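Local coordinates for protein putative exonuclease (Eubacterium rectale, PDB 3L0A) that binds a zinc ion and is probably a hydrolase, perhaps an exonuclease, of the PDDEXK nuclease clan, at residues A[59-64]-A[72-77]; A[63-68]-A[100-105]; A[91-96]-A[196-201]; A[108-113]-A[190-195]; A[145-150]-A[162-167]. All blocks are in the same frame, centred on the assembly; numbering follows the deposited sequence.

Interaction 1. Residues A[59-64]-A[72-77]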
# COMPACT_ATOMS: atom_id res chain seq x y z
N GLY A 59 12.18 17.43 -5.63
CA GLY A 59 11.88 18.82 -5.37
C GLY A 59 13.03 19.78 -5.49
O GLY A 59 12.83 20.87 -6.04
N SER A 60 14.23 19.43 -5.00
CA SER A 60 15.40 20.34 -5.18
C SER A 60 15.88 20.42 -6.67
O SER A 60 16.47 21.44 -7.13
CB SER A 60 16.61 19.97 -4.29
OG SER A 60 16.45 20.35 -2.93
N TYR A 61 15.63 19.35 -7.42
CA TYR A 61 16.05 19.29 -8.82
C TYR A 61 15.29 20.36 -9.57
O TYR A 61 15.87 21.10 -10.37
CB TYR A 61 15.72 17.90 -9.41
CG TYR A 61 16.21 17.65 -10.84
CD1 TYR A 61 15.43 17.99 -11.94
CD2 TYR A 61 17.42 17.04 -11.08
CE1 TYR A 61 15.85 17.70 -13.24
CE2 TYR A 61 17.85 16.75 -12.37
CZ TYR A 61 17.07 17.09 -13.45
OH TYR A 61 17.52 16.83 -14.73
N VAL A 62 14.00 20.42 -9.27
CA VAL A 62 13.11 21.38 -9.87
C VAL A 62 13.43 22.79 -9.42
O VAL A 62 13.46 23.70 -10.27
CB VAL A 62 11.65 21.03 -9.59
CG1 VAL A 62 10.80 22.13 -10.11
CG2 VAL A 62 11.25 19.65 -10.23
N ASP A 63 13.70 23.00 -8.12
CA ASP A 63 14.16 24.35 -7.66
C ASP A 63 15.37 24.78 -8.45
O ASP A 63 15.48 25.91 -8.96
CB ASP A 63 14.62 24.33 -6.20
CG ASP A 63 13.50 24.43 -5.23
OD1 ASP A 63 12.43 24.94 -5.59
OD2 ASP A 63 13.70 23.98 -4.08
N SER A 64 16.31 23.87 -8.53
CA SER A 64 17.53 24.15 -9.21
C SER A 64 17.33 24.49 -10.70
O SER A 64 18.05 25.34 -11.23
CB SER A 64 18.52 23.03 -9.06
OG SER A 64 19.78 23.58 -9.40
N GLN A 72 25.25 22.42 -11.30
CA GLN A 72 25.93 22.25 -10.03
C GLN A 72 25.13 21.36 -9.13
O GLN A 72 25.72 20.60 -8.38
CB GLN A 72 26.21 23.58 -9.33
CG GLN A 72 27.23 23.45 -8.16
CD GLN A 72 28.61 22.86 -8.59
OE1 GLN A 72 29.27 23.35 -9.54
NE2 GLN A 72 29.04 21.78 -7.90
N PHE A 73 23.80 21.40 -9.21
CA PHE A 73 23.02 20.43 -8.44
C PHE A 73 23.39 18.98 -8.81
O PHE A 73 23.56 18.08 -7.94
CB PHE A 73 21.54 20.62 -8.66
CG PHE A 73 20.71 19.72 -7.82
CD1 PHE A 73 20.46 20.03 -6.51
CD2 PHE A 73 20.17 18.57 -8.34
CE1 PHE A 73 19.70 19.19 -5.71
CE2 PHE A 73 19.39 17.73 -7.56
CZ PHE A 73 19.16 18.05 -6.23
N LYS A 74 23.50 18.74 -10.11
CA LYS A 74 23.79 17.41 -10.59
C LYS A 74 25.17 16.96 -10.15
O LYS A 74 25.37 15.82 -9.76
CB LYS A 74 23.68 17.40 -12.10
CG LYS A 74 22.25 17.36 -12.56
CD LYS A 74 22.16 17.55 -14.05
CE LYS A 74 20.89 16.98 -14.63
NZ LYS A 74 20.73 17.42 -16.06
N LYS A 75 26.13 17.88 -10.19
CA LYS A 75 27.47 17.61 -9.71
C LYS A 75 27.48 17.24 -8.22
O LYS A 75 28.15 16.29 -7.82
CB LYS A 75 28.41 18.80 -10.00
CG LYS A 75 29.05 18.74 -11.40
CD LYS A 75 29.48 20.13 -11.89
CE LYS A 75 30.37 20.11 -13.15
NZ LYS A 75 30.48 21.48 -13.81
N ASP A 76 26.70 17.95 -7.41
CA ASP A 76 26.73 17.73 -5.96
C ASP A 76 25.93 16.52 -5.50
O ASP A 76 26.05 16.14 -4.34
CB ASP A 76 26.17 18.94 -5.19
CG ASP A 76 27.01 20.18 -5.32
OD1 ASP A 76 28.25 20.10 -5.52
OD2 ASP A 76 26.42 21.28 -5.21
N ASN A 77 25.09 15.96 -6.38
CA ASN A 77 24.16 14.86 -6.07
C ASN A 77 24.20 13.69 -7.10
O ASN A 77 23.17 13.34 -7.74
CB ASN A 77 22.72 15.38 -5.98
CG ASN A 77 22.55 16.54 -5.01
OD1 ASN A 77 22.31 16.32 -3.83
ND2 ASN A 77 22.59 17.79 -5.53
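Phe73 drives its ring against Ser60, Tyr61 and Ser64 in a helical hairpin: helix 54-67 turns back into helix 70-76, the two running nearly antiparallel at 148° with the local axes 10.3 Å apart. The tight part is the phenyl ring. With its CG anti to the backbone N (chi1 -176°), the ring reaches across to helix 54-67, where Tyr61 CA lies over its face, 4.3 Å from the centroid, a CH-pi contact. Ser60 CB touches Phe73 CE1 at 3.5 Å. Small serines suit this helix face, because they let a bulky ring come down almost onto the backbone. Ser64 OG, hydrogen-bonded to Ser69, approaches Phe73 CB. Tyr61 crosses Phe73 at about a right angle and meets Phe73 CE2 with its edge.

The outer side is looser. Lys74 stretches out so that its CE lies 3.4 Å from Tyr61 OH, whose hydrogen-bond partner is Glu95; a long aliphatic chain can border the ring and bring its ammonium up beside the tyrosine hydroxyl. The ring of Phe73 is closed over its other face by Asn77 ND2, 3.1 Å above the plane, while the same ND2 donates to Phe73 O at 2.6 Å.

Interaction 2. Residues A[63-68]-A[100-105]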
# COMPACT_ATOMS: atom_id res chain seq x y z
N ASP A 63 13.70 23.00 -8.12
CA ASP A 63 14.16 24.35 -7.66
C ASP A 63 15.37 24.78 -8.45
O ASP A 63 15.48 25.91 -8.96
CB ASP A 63 14.62 24.33 -6.20
CG ASP A 63 13.50 24.43 -5.23
OD1 ASP A 63 12.43 24.94 -5.59
OD2 ASP A 63 13.70 23.98 -4.08
N SER A 64 16.31 23.87 -8.53
CA SER A 64 17.53 24.15 -9.21
C SER A 64 17.33 24.49 -10.70
O SER A 64 18.05 25.34 -11.23
CB SER A 64 18.52 23.03 -9.06
OG SER A 64 19.78 23.58 -9.40
N TYR A 65 16.38 23.82 -11.36
CA TYR A 65 16.06 24.18 -12.76
C TYR A 65 15.67 25.66 -12.84
O TYR A 65 16.24 26.40 -13.65
CB TYR A 65 14.97 23.30 -13.38
CG TYR A 65 14.55 23.79 -14.74
CD1 TYR A 65 15.31 23.55 -15.84
CD2 TYR A 65 13.43 24.56 -14.88
CE1 TYR A 65 14.96 24.05 -17.06
CE2 TYR A 65 13.07 25.04 -16.07
CZ TYR A 65 13.84 24.79 -17.17
OH TYR A 65 13.48 25.27 -18.36
N PHE A 66 14.76 26.11 -11.97
CA PHE A 66 14.29 27.50 -12.06
C PHE A 66 15.31 28.57 -11.66
O PHE A 66 15.23 29.70 -12.17
CB PHE A 66 12.97 27.66 -11.31
CG PHE A 66 11.83 26.94 -11.96
CD1 PHE A 66 11.18 27.48 -13.04
CD2 PHE A 66 11.42 25.73 -11.52
CE1 PHE A 66 10.11 26.81 -13.63
CE2 PHE A 66 10.35 25.06 -12.13
CZ PHE A 66 9.72 25.61 -13.18
N GLU A 67 16.26 28.20 -10.80
CA GLU A 67 17.35 29.11 -10.34
C GLU A 67 18.51 29.17 -11.34
O GLU A 67 19.32 30.11 -11.29
CB GLU A 67 17.84 28.67 -8.93
CG GLU A 67 19.01 29.44 -8.29
CD GLU A 67 19.42 28.88 -6.90
OE1 GLU A 67 19.52 27.63 -6.76
OE2 GLU A 67 19.65 29.67 -5.96
N GLY A 68 18.58 28.20 -12.26
CA GLY A 68 19.69 28.13 -13.23
C GLY A 68 20.96 27.63 -12.56
O GLY A 68 22.07 28.07 -12.88
N ARG A 100 5.53 20.46 -18.10
CA ARG A 100 4.10 20.63 -17.91
C ARG A 100 3.74 22.01 -17.34
O ARG A 100 2.81 22.68 -17.83
CB ARG A 100 3.53 19.50 -17.05
CG ARG A 100 2.04 19.68 -16.75
CD ARG A 100 1.25 19.74 -18.04
NE ARG A 100 -0.17 19.89 -17.86
CZ ARG A 100 -0.87 21.01 -18.09
NH1 ARG A 100 -0.32 22.16 -18.46
NH2 ARG A 100 -2.16 20.98 -17.91
N ILE A 101 4.51 22.41 -16.33
CA ILE A 101 4.47 23.77 -15.74
C ILE A 101 4.77 24.83 -16.78
O ILE A 101 4.10 25.86 -16.88
CB ILE A 101 5.54 23.87 -14.62
CG1 ILE A 101 5.11 23.11 -13.36
CG2 ILE A 101 5.82 25.27 -14.24
CD1 ILE A 101 6.29 22.93 -12.27
N GLU A 102 5.79 24.58 -17.59
CA GLU A 102 6.24 25.61 -18.52
C GLU A 102 5.23 25.92 -19.59
O GLU A 102 5.21 27.02 -20.08
CB GLU A 102 7.57 25.24 -19.15
CG GLU A 102 8.71 25.57 -18.23
CD GLU A 102 10.07 25.43 -18.88
OE1 GLU A 102 10.28 24.52 -19.71
OE2 GLU A 102 10.94 26.25 -18.53
N ARG A 103 4.38 24.99 -19.98
CA ARG A 103 3.39 25.30 -21.00
C ARG A 103 2.09 26.00 -20.49
O ARG A 103 1.17 26.27 -21.29
CB ARG A 103 3.08 24.06 -21.85
CG ARG A 103 2.23 23.00 -21.27
CD ARG A 103 2.10 21.85 -22.28
NE ARG A 103 1.32 20.74 -21.74
CZ ARG A 103 -0.02 20.70 -21.62
NH1 ARG A 103 -0.76 21.71 -22.04
NH2 ARG A 103 -0.61 19.63 -21.09
N ASP A 104 2.05 26.30 -19.18
CA ASP A 104 0.97 27.10 -18.56
C ASP A 104 1.38 28.55 -18.22
O ASP A 104 2.08 28.80 -17.24
CB ASP A 104 0.46 26.37 -17.29
CG ASP A 104 -0.88 26.93 -16.77
OD1 ASP A 104 -1.94 26.48 -17.26
OD2 ASP A 104 -0.88 27.83 -15.88
N GLU A 105 0.93 29.52 -19.01
CA GLU A 105 1.29 30.93 -18.80
C GLU A 105 0.95 31.44 -17.42
O GLU A 105 1.75 32.14 -16.79
CB GLU A 105 0.62 31.85 -19.84
CG GLU A 105 1.16 31.70 -21.25
CD GLU A 105 0.82 32.89 -22.16
OE1 GLU A 105 -0.04 33.72 -21.78
OE2 GLU A 105 1.45 33.01 -23.24
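Tyr65 and Glu102 reach for each other from opposite directions, one from the end of helix 54-67 and the other from the end of helix 89-102. The tyrosine ring and the carboxylate are turned steeply against each other, 77° between planes, and Tyr65 OH donates to Glu102 OE2 at 2.7 Å. The acceptor lies in the plane of the ring, at its edge, whereas the hydroxyl comes to the syn side of OE2, 32° out of the carboxylate plane. Tyr65 CG stands anti to its own N (chi1 173°), which sends the ring toward Glu102, and the extended glutamate covers the remaining gap. The backbones stay well apart, with Phe66 CA 10.5 Å from Glu102 CA. A tyrosine suits such spacing: it is long, rigid and polar at the far end. A phenylalanine in its place would probably keep the ring but leave Glu102 OE2 without this hydroxyl donor.

Beside this hydrogen bond lies an apolar contact. Phe66 crosses Ile101 at a slant, Phe66 CZ meeting Ile101 CG2 at 4.1 Å, and Tyr65 CD2 lies over the centre of the Phe66 ring, 3.9 Å above its plane. Gly68, with positive phi in a Schellman motif, ends the first helix just beyond.

Helix 105-110 packs Met108 against both Phe66 and Ile101, and helix 70-76 touches Tyr65 through Leu70. Arg100 and Arg103 hydrogen-bond carbonyl oxygens of the second subunit, and Arg100 also packs on Ile204 of strand 204-209.

Interaction 3. Residues A[91-96]-A[196-201]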
# COMPACT_ATOMS: atom_id res chain seq x y z
N PHE A 91 13.59 11.32 -11.66
CA PHE A 91 14.11 12.57 -12.24
C PHE A 91 13.75 12.76 -13.71
O PHE A 91 13.46 13.87 -14.11
CB PHE A 91 15.60 12.69 -11.97
CG PHE A 91 15.91 12.54 -10.54
CD1 PHE A 91 15.84 13.63 -9.70
CD2 PHE A 91 16.13 11.29 -10.00
CE1 PHE A 91 16.05 13.50 -8.38
CE2 PHE A 91 16.35 11.14 -8.64
CZ PHE A 91 16.32 12.22 -7.82
N LYS A 92 13.68 11.69 -14.49
CA LYS A 92 13.10 11.80 -15.82
C LYS A 92 11.64 12.27 -15.70
O LYS A 92 11.18 13.06 -16.53
CB LYS A 92 13.22 10.48 -16.60
CG LYS A 92 14.65 10.08 -17.06
CD LYS A 92 14.68 8.59 -17.53
CE LYS A 92 15.91 8.16 -18.38
NZ LYS A 92 15.66 8.25 -19.89
N GLN A 93 10.91 11.83 -14.68
CA GLN A 93 9.59 12.41 -14.41
C GLN A 93 9.65 13.88 -13.95
O GLN A 93 8.84 14.70 -14.39
CB GLN A 93 8.85 11.61 -13.35
CG GLN A 93 7.44 12.18 -13.04
CD GLN A 93 6.76 11.36 -11.96
OE1 GLN A 93 7.24 11.25 -10.82
NE2 GLN A 93 5.65 10.76 -12.32
N ALA A 94 10.57 14.22 -13.03
CA ALA A 94 10.78 15.65 -12.71
C ALA A 94 10.84 16.52 -13.96
O ALA A 94 10.22 17.57 -14.01
CB ALA A 94 12.05 15.84 -11.91
N GLU A 95 11.59 16.13 -14.99
CA GLU A 95 11.62 16.97 -16.21
C GLU A 95 10.27 17.00 -16.88
O GLU A 95 9.90 18.01 -17.48
CB GLU A 95 12.75 16.56 -17.19
CG GLU A 95 14.12 16.51 -16.45
CD GLU A 95 15.36 16.64 -17.36
OE1 GLU A 95 15.31 16.27 -18.55
OE2 GLU A 95 16.41 17.10 -16.88
N GLU A 96 9.52 15.91 -16.78
CA GLU A 96 8.16 15.87 -17.34
C GLU A 96 7.27 16.90 -16.65
O GLU A 96 6.49 17.61 -17.30
CB GLU A 96 7.51 14.48 -17.24
CG GLU A 96 7.76 13.57 -18.48
CD GLU A 96 7.25 12.12 -18.32
OE1 GLU A 96 6.77 11.73 -17.22
OE2 GLU A 96 7.35 11.36 -19.32
N ALA A 196 2.56 21.06 -8.14
CA ALA A 196 2.51 20.10 -9.25
C ALA A 196 2.64 18.73 -8.65
O ALA A 196 3.29 18.58 -7.63
CB ALA A 196 3.62 20.36 -10.24
N THR A 197 1.99 17.74 -9.26
CA THR A 197 2.04 16.40 -8.73
C THR A 197 2.76 15.41 -9.63
O THR A 197 2.99 15.63 -10.83
CB THR A 197 0.66 15.88 -8.52
OG1 THR A 197 0.04 15.71 -9.79
CG2 THR A 197 -0.15 16.88 -7.71
N LYS A 198 3.13 14.32 -8.99
CA LYS A 198 3.83 13.22 -9.62
C LYS A 198 2.88 12.20 -10.21
O LYS A 198 3.33 11.17 -10.56
CB LYS A 198 4.77 12.58 -8.61
CG LYS A 198 5.83 13.59 -8.12
CD LYS A 198 6.82 13.03 -7.05
CE LYS A 198 6.23 12.94 -5.66
NZ LYS A 198 7.26 13.18 -4.61
N GLN A 199 1.59 12.50 -10.37
CA GLN A 199 0.66 11.60 -11.02
C GLN A 199 1.14 11.48 -12.44
O GLN A 199 2.01 12.24 -12.87
CB GLN A 199 -0.79 12.11 -10.96
CG GLN A 199 -1.48 12.03 -9.59
CD GLN A 199 -2.36 13.27 -9.28
OE1 GLN A 199 -1.85 14.36 -9.14
NE2 GLN A 199 -3.68 13.08 -9.16
N THR A 200 0.58 10.55 -13.18
CA THR A 200 1.07 10.26 -14.53
C THR A 200 0.80 11.36 -15.59
O THR A 200 1.57 11.52 -16.53
CB THR A 200 0.68 8.81 -15.00
OG1 THR A 200 0.32 8.86 -16.39
CG2 THR A 200 -0.45 8.15 -14.11
N GLU A 201 -0.34 12.07 -15.49
CA GLU A 201 -0.47 13.43 -16.02
C GLU A 201 -0.48 14.30 -14.77
O GLU A 201 -1.36 14.19 -13.96
CB GLU A 201 -1.77 13.63 -16.77
CG GLU A 201 -1.76 13.06 -18.18
CD GLU A 201 -0.88 13.85 -19.11
OE1 GLU A 201 -0.63 15.05 -18.86
OE2 GLU A 201 -0.45 13.25 -20.12
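Gln93 lays its terminal amide across the start of the Lys198 side chain and the carbonyl that follows it. The two side chains cross at about a right angle. Gln93 is fully stretched, with CG anti to its backbone N (chi1 -180°) and CD continuing the line, so one residue of helix 89-102 bridges a gap of 7.5 Å between Gln93 CA and Lys198 CA. The two ends of the amide meet different things. Gln93 NE2 comes within 2.9 Å of Lys198 O, while Gln93 OE1 rests beside aliphatic carbon, 3.6 Å from Lys198 CB and 3.8 Å from Lys198 CG. Lys198 bends at its third and fourth torsions and leads its ammonium end away from the helix segment; its chain also packs on Ala55 and Ile97.

The contact ties helix 89-102 to the loop leaving strand 191-197 in the central mixed sheet, where Lys198 still shares a backbone hydrogen bond with Met147 of the neighbouring strand. A few residues on, Glu201 uses its backbone to bond Asp245 and Arg248 of the second subunit, residues adjacent to the zinc ligands Cys244 and Cys247 there.

A glutamine suits this surface position because it is long, uncharged and able to turn an amide nitrogen toward a main-chain carbonyl. What results is a light surface touch, a neutral amide lying against a backbone carbonyl and lysine methylenes, with no charge set against charge.

Interaction 4. Residues A[108-113]-A[190-195]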
# COMPACT_ATOMS: atom_id res chain seq x y z
N MSE A 108 3.29 29.99 -14.89
CA MSE A 108 4.61 30.65 -15.08
C MSE A 108 4.62 32.10 -14.54
O MSE A 108 5.66 32.61 -14.21
CB MSE A 108 5.11 30.60 -16.54
CG MSE A 108 5.63 29.23 -16.98
SE MSE A 108 6.91 28.45 -15.80
CE MSE A 108 8.46 29.44 -16.35
N LYS A 109 3.50 32.77 -14.42
CA LYS A 109 3.55 34.14 -13.90
C LYS A 109 3.88 34.13 -12.43
O LYS A 109 4.52 35.05 -11.94
CB LYS A 109 2.25 34.90 -14.13
CG LYS A 109 1.94 35.26 -15.58
CD LYS A 109 0.41 35.54 -15.72
CE LYS A 109 -0.03 36.10 -17.11
NZ LYS A 109 -1.54 36.05 -17.25
N TYR A 110 3.44 33.12 -11.70
CA TYR A 110 3.72 33.08 -10.25
C TYR A 110 5.17 32.69 -10.01
O TYR A 110 5.77 33.01 -8.97
CB TYR A 110 2.77 32.16 -9.53
CG TYR A 110 1.43 32.72 -9.32
CD1 TYR A 110 0.53 32.80 -10.37
CD2 TYR A 110 1.02 33.19 -8.07
CE1 TYR A 110 -0.74 33.34 -10.18
CE2 TYR A 110 -0.25 33.72 -7.89
CZ TYR A 110 -1.12 33.80 -8.95
OH TYR A 110 -2.38 34.34 -8.80
N MSE A 111 5.75 32.00 -11.00
CA MSE A 111 7.11 31.58 -10.92
C MSE A 111 8.05 32.67 -11.42
O MSE A 111 9.25 32.45 -11.47
CB MSE A 111 7.33 30.30 -11.73
CG MSE A 111 6.57 29.15 -11.21
SE MSE A 111 7.12 28.68 -9.37
CE MSE A 111 9.06 28.65 -9.48
N SER A 112 7.55 33.85 -11.75
CA SER A 112 8.41 34.84 -12.44
C SER A 112 9.19 35.77 -11.47
O SER A 112 9.93 36.65 -11.92
CB SER A 112 7.62 35.66 -13.46
OG SER A 112 6.63 36.45 -12.85
N GLY A 113 9.07 35.56 -10.16
CA GLY A 113 9.73 36.47 -9.20
C GLY A 113 11.22 36.18 -9.03
O GLY A 113 11.77 35.21 -9.60
N PRO A 190 0.37 38.33 0.07
CA PRO A 190 -0.31 37.05 -0.01
C PRO A 190 0.65 35.89 -0.32
O PRO A 190 1.70 36.08 -0.96
CB PRO A 190 -1.30 37.26 -1.17
CG PRO A 190 -0.72 38.28 -2.00
CD PRO A 190 0.03 39.19 -1.09
N PHE A 191 0.26 34.68 0.13
CA PHE A 191 1.08 33.50 -0.01
C PHE A 191 0.34 32.49 -0.86
O PHE A 191 -0.83 32.17 -0.60
CB PHE A 191 1.39 32.93 1.37
CG PHE A 191 2.31 31.75 1.34
CD1 PHE A 191 3.66 31.90 1.14
CD2 PHE A 191 1.81 30.46 1.53
CE1 PHE A 191 4.51 30.81 1.07
CE2 PHE A 191 2.63 29.38 1.49
CZ PHE A 191 4.00 29.55 1.27
N PHE A 192 1.04 32.03 -1.90
CA PHE A 192 0.58 31.03 -2.85
C PHE A 192 1.55 29.85 -2.91
O PHE A 192 2.77 30.04 -2.94
CB PHE A 192 0.52 31.62 -4.24
CG PHE A 192 -0.39 32.82 -4.37
CD1 PHE A 192 0.10 34.10 -4.16
CD2 PHE A 192 -1.73 32.65 -4.74
CE1 PHE A 192 -0.75 35.22 -4.28
CE2 PHE A 192 -2.57 33.77 -4.90
CZ PHE A 192 -2.07 35.05 -4.66
N ILE A 193 1.00 28.65 -2.92
CA ILE A 193 1.72 27.43 -3.25
C ILE A 193 1.49 27.10 -4.70
O ILE A 193 0.34 27.06 -5.17
CB ILE A 193 1.26 26.26 -2.35
CG1 ILE A 193 1.76 26.51 -0.92
CG2 ILE A 193 1.78 24.93 -2.89
CD1 ILE A 193 1.03 25.70 0.16
N ALA A 194 2.57 26.93 -5.44
CA ALA A 194 2.47 26.57 -6.85
C ALA A 194 2.70 25.07 -6.87
O ALA A 194 3.85 24.62 -6.86
CB ALA A 194 3.52 27.33 -7.69
N GLY A 195 1.63 24.29 -6.83
CA GLY A 195 1.74 22.86 -6.73
C GLY A 195 1.71 22.09 -8.05
O GLY A 195 0.89 22.42 -8.96
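Ser112 OG donates to Lys109 O at 2.7 Å, closing the turn at the end of helix 105-110 from which Tyr110 and Met111 reach Phe192 and Ala194. Ser112 N adds a weak bond to the same carbonyl. A serine fits here, since its short hydroxyl can fold back onto the last helical turn.

Tyr110 and Phe192 form a T-shaped (edge-to-face) pair, with ring centroids 4.9 Å apart and planes at 68°. Tyr110 brings its CE2 corner over the middle of the phenyl face, 3.6 Å from Phe192 CG. The Tyr110 hydroxyl also passes near the phenyl rim, its OH 3.9 Å from Phe192 CE2, and is hydrogen-bonded to Tyr106. Met111, a selenomethionine in this crystal, curls at chi2 (-62°) and chi3 (-48°), bringing its SE within 4.2 Å of Ala194 CB; the small alanine lets the helix end settle close to the strand.

Helix 105-110 is thereby joined to strand 191-197 in the mixed sheet, with Ile206 and Val142 of the flanking strands also touching Tyr110. Pro256 of the second subunit packs on both rings, and a bound polyether, probably from the crystallisation liquor, lies near Tyr110. Across the contact the chemistry is apolar, so it rests on ring against ring and selenium against methyl, while polar groups at its margin fix the turn.

Interaction 5. Residues A[145-150]-A[162-167]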
# COMPACT_ATOMS: atom_id res chain seq x y z
N LYS A 145 6.05 23.52 -4.78
CA LYS A 145 6.02 22.20 -4.16
C LYS A 145 5.65 21.14 -5.18
O LYS A 145 4.65 21.28 -5.90
CB LYS A 145 5.02 22.18 -3.03
CG LYS A 145 5.35 23.21 -1.99
CD LYS A 145 4.97 22.83 -0.59
CE LYS A 145 5.22 24.02 0.31
NZ LYS A 145 6.64 24.05 0.73
N VAL A 146 6.45 20.07 -5.24
CA VAL A 146 6.17 18.92 -6.05
C VAL A 146 5.74 17.80 -5.09
O VAL A 146 6.50 17.40 -4.24
CB VAL A 146 7.39 18.51 -6.88
CG1 VAL A 146 7.08 17.20 -7.64
CG2 VAL A 146 7.74 19.60 -7.89
N MSE A 147 4.50 17.34 -5.18
CA MSE A 147 3.96 16.37 -4.23
C MSE A 147 3.22 15.19 -4.93
O MSE A 147 3.04 15.21 -6.14
CB MSE A 147 3.07 17.14 -3.24
CG MSE A 147 1.78 17.64 -3.83
SE MSE A 147 0.86 19.09 -2.81
CE MSE A 147 2.07 20.51 -3.14
N ALA A 148 2.77 14.18 -4.16
CA ALA A 148 2.02 13.05 -4.71
C ALA A 148 0.63 13.46 -5.15
O ALA A 148 0.13 13.05 -6.24
CB ALA A 148 1.93 11.86 -3.64
N SER A 149 -0.01 14.29 -4.33
CA SER A 149 -1.38 14.75 -4.56
C SER A 149 -1.67 16.11 -3.96
O SER A 149 -1.28 16.40 -2.83
CB SER A 149 -2.40 13.76 -3.95
OG SER A 149 -3.70 13.94 -4.54
N ILE A 150 -2.39 16.93 -4.74
CA ILE A 150 -3.00 18.17 -4.29
C ILE A 150 -4.39 17.96 -3.66
O ILE A 150 -4.72 18.57 -2.66
CB ILE A 150 -3.18 19.14 -5.50
CG1 ILE A 150 -1.81 19.66 -5.98
CG2 ILE A 150 -4.12 20.24 -5.16
CD1 ILE A 150 -1.85 20.38 -7.35
N LEU A 162 -8.41 16.57 6.53
CA LEU A 162 -7.65 17.80 6.43
C LEU A 162 -6.98 17.90 5.04
O LEU A 162 -6.46 16.93 4.49
CB LEU A 162 -6.63 17.85 7.58
CG LEU A 162 -6.35 19.20 8.22
CD1 LEU A 162 -7.64 20.04 8.47
CD2 LEU A 162 -5.57 18.97 9.52
N ASP A 163 -7.02 19.10 4.46
CA ASP A 163 -6.33 19.40 3.20
C ASP A 163 -4.83 19.32 3.42
O ASP A 163 -4.38 19.43 4.56
CB ASP A 163 -6.65 20.83 2.79
CG ASP A 163 -6.23 21.80 3.86
OD1 ASP A 163 -6.98 21.92 4.86
OD2 ASP A 163 -5.14 22.37 3.74
N PHE A 164 -4.06 19.26 2.34
CA PHE A 164 -2.60 19.10 2.45
C PHE A 164 -1.86 20.27 3.09
O PHE A 164 -0.85 20.07 3.78
CB PHE A 164 -1.97 18.71 1.10
CG PHE A 164 -1.62 19.87 0.20
CD1 PHE A 164 -0.37 20.48 0.28
CD2 PHE A 164 -2.52 20.35 -0.74
CE1 PHE A 164 -0.06 21.55 -0.56
CE2 PHE A 164 -2.19 21.42 -1.57
CZ PHE A 164 -0.95 22.00 -1.49
N VAL A 165 -2.37 21.48 2.88
CA VAL A 165 -1.73 22.71 3.43
C VAL A 165 -1.73 22.70 4.93
O VAL A 165 -0.69 22.89 5.57
CB VAL A 165 -2.45 23.99 2.99
CG1 VAL A 165 -1.72 25.23 3.53
CG2 VAL A 165 -2.58 24.03 1.49
N ARG A 166 -2.90 22.52 5.52
CA ARG A 166 -2.95 22.45 6.97
C ARG A 166 -2.31 21.17 7.49
O ARG A 166 -1.67 21.19 8.55
CB ARG A 166 -4.39 22.58 7.46
CG ARG A 166 -4.90 24.00 7.40
CD ARG A 166 -6.29 24.09 7.95
NE ARG A 166 -7.25 23.54 7.03
CZ ARG A 166 -8.57 23.62 7.18
NH1 ARG A 166 -9.10 24.24 8.22
NH2 ARG A 166 -9.36 23.10 6.26
N TYR A 167 -2.47 20.06 6.78
CA TYR A 167 -1.92 18.77 7.28
C TYR A 167 -0.40 18.77 7.39
O TYR A 167 0.15 18.24 8.35
CB TYR A 167 -2.40 17.57 6.42
CG TYR A 167 -1.96 16.15 6.90
CD1 TYR A 167 -0.77 15.61 6.48
CD2 TYR A 167 -2.78 15.37 7.71
CE1 TYR A 167 -0.37 14.39 6.85
CE2 TYR A 167 -2.40 14.06 8.07
CZ TYR A 167 -1.18 13.59 7.64
OH TYR A 167 -0.68 12.34 7.99
O HOH W 1 -5.33 18.21 -0.04
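Met147 and Phe164 both place CG between the backbone N and the carbonyl carbon, at chi1 71° and 87°, and these turns bring the two side chains across each other at about a right angle. The result is a Met-aromatic contact: the SE of Met147 sits over the Phe164 ring, 3.6 Å from the centroid. Val165 CG2 covers the opposite face, 3.9 Å above the plane. Ile150 contributes twice, its CG2 lying 4.2 Å from Phe164 CE2 and its carbonyl oxygen 3.4 Å from Phe164 CD2. A water accepts from Phe164 N and donates to Ile150 O, linking helix to loop. Replacing Phe164 by an alanine is likely to leave Met147 without its aromatic partner and open a gap between Met147 and Val165.

Asp163 is the N-cap of helix 164-167: its OD2 accepts from Arg166 N at 2.9 Å, while its OD1 is held by Arg166 NE and NH2 in a salt bridge. The contact lies within the crossover linking parallel strands 140-147 and 191-197, and Leu262 of the second subunit packs on Phe164 and Ile150. A methionine suits this buried site because its flexible, polarisable chain can lie on a ring face; selenium replaces sulfur in the crystal. The water satisfies the backbone groups at its edge.

Overall arrangement
Interactions 1 and 2 join helices to one another; interactions 3, 4 and 5 bring in the mixed sheet. Interactions 1 and 2, 13 Å apart between centres, start from the same helix, 54-67, and interactions 2 and 3 share helix 89-102. Strand 191-197 serves interactions 3 and 4, and its parallel neighbour 140-147 carries interaction 5. Along the chain interaction 1 closes first, interactions 2 and 3 alternate, and interaction 5 falls within the span of interaction 4. Direct touches, such as Phe66 on Met111 and Val62 on Val146, join them into one body of helices packed on a sheet, consistent with a PDDEXK-like domain; interactions 2 to 5 also border the second subunit.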